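Local coordinates for protein Glucose/sorbosone dehydrogenases (Escherichia coli K12, PDB 2G8S) that is of unknown function but belongs to the glucose/sorbosone dehydrogenase family of beta-propeller proteins and carries a bound calcium ion, at residues 73-78 / 135-140; 166-171 / 177-182. One frame throughout, in Å; residues are numbered along the deposited sequence. Where two conformers were deposited one is given.

How the interactions relate
Interactions 1 and 2 differ in both place and chemistry. Interaction 1 is a partly buried, apolar contact between two propeller sheets, in which a proline from one meets a phenylalanine from the other without any hydrogen bond between the segments. Interaction 2 stays within the second of these sheets, where an arginine on strand 165-170 is bound by polar and charged side chains of the following loop; its arginine and asparagine are buried, while its aspartate lies at the surface. Both contacts draw on the sheet containing strands 135-137 and 165-170. Their centres are about 16 Å apart, and they touch where Phe137 CE1 packs on Asp171 CB at 3.9 Å.

Interaction 1 of 2, residues 73-78 / 135-140. With EDO (1,2-ethanediol), chain K.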
loop_
_atom_site.group_PDB
_atom_site.type_symbol
_atom_site.label_atom_id
_atom_site.label_comp_id
_atom_site.label_asym_id
_atom_site.label_seq_id
_atom_site.Cartn_x
_atom_site.Cartn_y
_atom_site.Cartn_z
ATOM N N LEU A 73 5.007 3.695 11.275
ATOM C CA LEU A 73 5.568 3.634 12.624
ATOM C C LEU A 73 5.378 2.238 13.194
ATOM O O LEU A 73 4.342 1.610 12.963
ATOM C CB LEU A 73 4.899 4.656 13.546
ATOM C CG LEU A 73 4.753 6.106 13.101
ATOM C CD1 LEU A 73 4.353 6.922 14.314
ATOM C CD2 LEU A 73 6.018 6.666 12.494
ATOM N N ALA A 74 6.370 1.738 13.933
ATOM C CA ALA A 74 6.203 0.468 14.648
ATOM C C ALA A 74 5.082 0.613 15.686
ATOM O O ALA A 74 4.825 1.721 16.169
ATOM C CB ALA A 74 7.506 0.063 15.326
ATOM N N PRO A 75 4.390 -0.494 16.006
ATOM C CA PRO A 75 3.328 -0.381 17.016
ATOM C C PRO A 75 3.818 0.163 18.364
ATOM O O PRO A 75 3.059 0.854 19.042
ATOM C CB PRO A 75 2.825 -1.818 17.164
ATOM C CG PRO A 75 3.160 -2.460 15.840
ATOM C CD PRO A 75 4.480 -1.854 15.446
ATOM N N ASP A 76 5.062 -0.142 18.730
ATOM C CA ASP A 76 5.630 0.336 20.004
ATOM C C ASP A 76 6.442 1.634 19.866
ATOM O O ASP A 76 7.323 1.907 20.697
ATOM C CB ASP A 76 6.450 -0.766 20.698
ATOM C CG ASP A 76 7.768 -1.067 19.989
ATOM O OD1 ASP A 76 7.957 -0.618 18.836
ATOM O OD2 ASP A 76 8.611 -1.776 20.585
ATOM N N PHE A 77 6.137 2.430 18.838
ATOM C CA PHE A 77 6.850 3.694 18.559
ATOM C C PHE A 77 7.010 4.586 19.801
ATOM O O PHE A 77 8.051 5.214 19.991
ATOM C CB PHE A 77 6.160 4.482 17.431
ATOM C CG PHE A 77 6.825 5.800 17.115
ATOM C CD1 PHE A 77 7.856 5.868 16.179
ATOM C CD2 PHE A 77 6.431 6.970 17.759
ATOM C CE1 PHE A 77 8.482 7.079 15.892
ATOM C CE2 PHE A 77 7.058 8.185 17.482
ATOM C CZ PHE A 77 8.079 8.243 16.541
ATOM N N ALA A 78 5.980 4.628 20.641
ATOM C CA ALA A 78 5.999 5.441 21.862
ATOM C C ALA A 78 7.232 5.181 22.723
ATOM O O ALA A 78 7.713 6.096 23.409
ATOM C CB ALA A 78 4.730 5.218 22.672
ATOM N N LEU A 135 3.147 -1.608 3.814
ATOM C CA LEU A 135 3.408 -2.312 5.067
ATOM C C LEU A 135 2.248 -2.052 6.007
ATOM O O LEU A 135 1.853 -0.901 6.195
ATOM C CB LEU A 135 4.679 -1.758 5.716
ATOM C CG LEU A 135 5.931 -1.693 4.840
ATOM C CD1 LEU A 135 7.059 -0.984 5.579
ATOM C CD2 LEU A 135 6.331 -3.091 4.435
ATOM N N VAL A 136 1.713 -3.107 6.614
ATOM C CA VAL A 136 0.666 -2.919 7.624
ATOM C C VAL A 136 0.922 -3.806 8.839
ATOM O O VAL A 136 1.069 -5.025 8.701
ATOM C CB VAL A 136 -0.756 -3.209 7.057
ATOM C CG1 VAL A 136 -1.794 -3.182 8.182
ATOM C CG2 VAL A 136 -1.137 -2.187 6.000
ATOM N N PHE A 137 0.974 -3.196 10.025
ATOM C CA PHE A 137 1.020 -3.962 11.273
ATOM C C PHE A 137 -0.400 -4.367 11.681
ATOM O O PHE A 137 -1.325 -3.537 11.628
ATOM C CB PHE A 137 1.693 -3.149 12.385
ATOM C CG PHE A 137 3.178 -2.989 12.198
ATOM C CD1 PHE A 137 4.056 -3.988 12.622
ATOM C CD2 PHE A 137 3.692 -1.854 11.588
ATOM C CE1 PHE A 137 5.429 -3.856 12.428
ATOM C CE2 PHE A 137 5.067 -1.711 11.391
ATOM C CZ PHE A 137 5.934 -2.718 11.813
ATOM N N ASP A 138 -0.586 -5.630 12.070
ATOM C CA ASP A 138 -1.931 -6.072 12.442
ATOM C C ASP A 138 -2.294 -5.753 13.894
ATOM O O ASP A 138 -3.449 -5.903 14.287
ATOM C CB ASP A 138 -2.174 -7.552 12.107
ATOM C CG ASP A 138 -1.384 -8.519 12.989
ATOM O OD1 ASP A 138 -0.522 -8.096 13.795
ATOM O OD2 ASP A 138 -1.649 -9.732 12.856
ATOM N N GLY A 139 -1.315 -5.282 14.663
ATOM C CA GLY A 139 -1.560 -4.888 16.055
ATOM C C GLY A 139 -1.570 -6.045 17.037
ATOM O O GLY A 139 -1.892 -5.868 18.221
ATOM N N LYS A 140 -1.208 -7.230 16.560
ATOM C CA LYS A 140 -1.164 -8.407 17.424
ATOM C C LYS A 140 0.043 -9.291 17.158
ATOM O O LYS A 140 -0.027 -10.519 17.287
ATOM C CB LYS A 140 -2.470 -9.193 17.359
ATOM C CG LYS A 140 -2.905 -9.582 15.967
ATOM C CD LYS A 140 -4.403 -9.647 15.905
ATOM C CE LYS A 140 -4.880 -9.691 14.480
ATOM N NZ LYS A 140 -6.337 -9.432 14.399
HETATM C C1 EDO K . 8.019 -3.913 17.971
HETATM O O1 EDO K . 8.419 -2.726 17.274
HETATM C C2 EDO K . 6.501 -4.090 17.929
HETATM O O2 EDO K . 5.816 -2.872 18.257
#
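A CH-pi contact between Pro75 and Phe137 joins two sheets of the propeller, just after strand 68-73 of one and at the end of strand 135-137 of the other. Pro75 CD sits over the middle of one face of the Phe137 ring, 3.6 Å from its centroid and 12° off the ring normal. Pro75 CG adds to this contact, 3.7 Å from Phe137 CD1, and the two side chains cross at about a right angle. Phe137 CE2, across the ring from CD1, is approached obliquely by the backbone ahead of the proline, at 3.7 Å from Leu73 O and 4.1 Å from Ala74 CA. Phe137 CG lies anti to its own carbonyl carbon (chi1 -72°), which swings the ring across to the proline. Trp84, from strand 82-90, meets the same ring edge-to-face.

The six antiparallel sheets of the chain are the blades of a six-bladed beta-propeller, and this contact lies between two of them. On the proline side the chain leaves its strand through a type I turn from Ala74 to Phe77, closed by the Phe77 N to Ala74 O bond of 3.1 Å, which leads into helix 77-80. Beyond Phe137 an Asx turn follows, with Asp138 OD1 accepting from Lys140 N at 3.0 Å and also from Tyr142 N. A 1,2-ethanediol lies beside the proline; its O1 donates to Asp76 OD1 at 2.7 Å, and its O2 takes a weak bond from Asp76 N.

Interaction 2 of 2, residues 166-171 / 177-182; sequences LVRLTD and DDNPFI
The Arg168 guanidinium is ringed at its edge by Asn179 OD1, the carboxylate of Asp178 and a water, all close to its plane, while the aromatic ring of Tyr142 makes a cation-pi contact with the same group. The Asn179 amide is nearly coplanar with the guanidinium, 28° away, and is gripped side-on: Arg168 NE and NH2 both donate to the single oxygen Asn179 OD1, each at 3.0 Å. The Asp178 carboxylate is turned more steeply, 55° from the guanidinium, and its OD1 receives NH2 of Arg168 from above the carboxylate plane in a salt bridge of 2.7 Å. A water bridges the two groups, accepting from Arg168 NH1 at 3.1 Å and donating to Asp178 OD2 at 2.7 Å.

The amide is used at both ends. Asn179 ND2 donates to the backbone oxygen Arg168 O at 2.9 Å, lying in its carbonyl plane, and gives another hydrogen bond to Ala189 O. Thus one asparagine binds both the main chain and the head group of the same arginine. The arginine chain runs out extended and then bends at chi3 (72°), bringing NE and NH2 round to face Asn179 OD1.

Arg168 belongs to the third strand of a four-stranded propeller blade, and its partners Asp178 and Asn179 belong to the loop crossing to the fourth, strand 191-194, whose Trp192 touches both Arg168 and Asn179. With two N-H groups on Asn179 OD1 and two acceptors for Asn179 ND2, the amide's orientation is fixed, and the buried arginine charge is probably offset in part by Asp178, directly and through the water.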
loop_
_atom_site.group_PDB
_atom_site.type_symbol
_atom_site.label_atom_id
_atom_site.label_comp_id
_atom_site.label_asym_id
_atom_site.label_seq_id
_atom_site.Cartn_x
_atom_site.Cartn_y
_atom_site.Cartn_z
ATOM N N LEU A 166 1.395 -11.831 -0.674
ATOM C CA LEU A 166 1.276 -11.129 0.591
ATOM C C LEU A 166 2.154 -11.872 1.589
ATOM O O LEU A 166 1.949 -13.061 1.816
ATOM C CB LEU A 166 -0.171 -11.115 1.078
ATOM C CG LEU A 166 -0.435 -10.596 2.501
ATOM C CD1 LEU A 166 -0.095 -9.110 2.623
ATOM C CD2 LEU A 166 -1.882 -10.865 2.895
ATOM N N VAL A 167 3.110 -11.161 2.177
ATOM C CA VAL A 167 4.041 -11.748 3.149
ATOM C C VAL A 167 3.582 -11.416 4.570
ATOM O O VAL A 167 3.050 -10.336 4.810
ATOM C CB VAL A 167 5.484 -11.239 2.898
ATOM C CG1 VAL A 167 6.338 -11.309 4.164
ATOM C CG2 VAL A 167 6.129 -12.024 1.743
ATOM N N ARG A 168 3.769 -12.351 5.503
ATOM C CA ARG A 168 3.563 -12.060 6.922
ATOM C C ARG A 168 4.836 -12.371 7.683
ATOM O O ARG A 168 5.321 -13.506 7.651
ATOM C CB ARG A 168 2.406 -12.865 7.527
ATOM C CG ARG A 168 2.039 -12.355 8.927
ATOM C CD ARG A 168 1.023 -13.218 9.645
ATOM N NE ARG A 168 1.591 -14.491 10.082
ATOM C CZ ARG A 168 1.231 -15.158 11.181
ATOM N NH1 ARG A 168 0.311 -14.688 12.026
ATOM N NH2 ARG A 168 1.810 -16.315 11.433
ATOM N N LEU A 169 5.365 -11.355 8.353
ATOM C CA LEU A 169 6.494 -11.522 9.269
ATOM C C LEU A 169 6.011 -11.218 10.674
ATOM O O LEU A 169 4.919 -10.681 10.850
ATOM C CB LEU A 169 7.632 -10.563 8.897
ATOM C CG LEU A 169 8.172 -10.700 7.471
ATOM C CD1 LEU A 169 9.283 -9.703 7.239
ATOM C CD2 LEU A 169 8.656 -12.121 7.181
ATOM N N THR A 170 6.807 -11.559 11.684
ATOM C CA THR A 170 6.535 -11.014 13.013
ATOM C C THR A 170 6.798 -9.512 12.954
ATOM O O THR A 170 7.420 -9.009 12.003
ATOM C CB THR A 170 7.441 -11.618 14.116
ATOM O OG1 THR A 170 8.783 -11.129 13.958
ATOM C CG2 THR A 170 7.411 -13.140 14.070
ATOM N N ASP A 171 6.359 -8.801 13.986
ATOM C CA ASP A 171 6.568 -7.358 14.028
ATOM C C ASP A 171 8.043 -6.969 14.207
ATOM O O ASP A 171 8.369 -5.784 14.242
ATOM C CB ASP A 171 5.649 -6.690 15.070
ATOM C CG ASP A 171 5.876 -7.201 16.493
ATOM O OD1 ASP A 171 6.903 -7.862 16.752
ATOM O OD2 ASP A 171 5.014 -6.921 17.359
ATOM N N ASP A 177 6.535 -19.020 13.179
ATOM C CA ASP A 177 6.572 -20.482 13.195
ATOM C C ASP A 177 5.273 -21.129 12.706
ATOM O O ASP A 177 5.241 -22.334 12.434
ATOM C CB ASP A 177 6.940 -20.996 14.595
ATOM C CG ASP A 177 8.437 -20.926 14.875
ATOM O OD1 ASP A 177 8.815 -20.964 16.066
ATOM O OD2 ASP A 177 9.237 -20.842 13.915
ATOM N N ASP A 178 4.214 -20.327 12.574
ATOM C CA ASP A 178 2.911 -20.835 12.132
ATOM C C ASP A 178 2.493 -20.334 10.740
ATOM O O ASP A 178 1.332 -20.470 10.364
ATOM C CB ASP A 178 1.816 -20.501 13.154
ATOM C CG ASP A 178 1.562 -19.010 13.282
ATOM O OD1 ASP A 178 2.529 -18.224 13.217
ATOM O OD2 ASP A 178 0.390 -18.616 13.450
ATOM N N ASN A 179 3.429 -19.761 9.987
ATOM C CA ASN A 179 3.150 -19.412 8.586
ATOM C C ASN A 179 2.813 -20.662 7.762
ATOM O O ASN A 179 3.318 -21.750 8.063
ATOM C CB ASN A 179 4.306 -18.623 7.967
ATOM C CG ASN A 179 4.116 -17.106 8.083
ATOM O OD1 ASN A 179 3.282 -16.626 8.864
ATOM N ND2 ASN A 179 4.881 -16.353 7.297
ATOM N N PRO A 180 1.938 -20.520 6.750
ATOM C CA PRO A 180 1.303 -21.687 6.115
ATOM C C PRO A 180 2.256 -22.631 5.381
ATOM O O PRO A 180 1.981 -23.834 5.322
ATOM C CB PRO A 180 0.315 -21.065 5.118
ATOM C CG PRO A 180 0.810 -19.673 4.895
ATOM C CD PRO A 180 1.465 -19.251 6.166
ATOM N N PHE A 181 3.344 -22.093 4.834
ATOM C CA PHE A 181 4.238 -22.867 3.957
ATOM C C PHE A 181 5.607 -23.173 4.560
ATOM O O PHE A 181 6.545 -23.545 3.842
ATOM C CB PHE A 181 4.381 -22.174 2.593
ATOM C CG PHE A 181 3.072 -21.940 1.902
ATOM C CD1 PHE A 181 2.335 -23.011 1.411
ATOM C CD2 PHE A 181 2.554 -20.661 1.769
ATOM C CE1 PHE A 181 1.113 -22.813 0.782
ATOM C CE2 PHE A 181 1.322 -20.452 1.141
ATOM C CZ PHE A 181 0.603 -21.530 0.648
ATOM N N ILE A 182 5.702 -23.047 5.880
ATOM C CA ILE A 182 6.952 -23.255 6.615
ATOM C C ILE A 182 7.508 -24.685 6.452
ATOM O O ILE A 182 8.727 -24.878 6.504
ATOM C CB ILE A 182 6.789 -22.862 8.120
ATOM C CG1 ILE A 182 8.144 -22.750 8.833
ATOM C CG2 ILE A 182 5.828 -23.803 8.842
ATOM C CD1 ILE A 182 8.614 -21.339 9.061
HETATM O O HOH W 1 -0.246 -16.251 14.607
#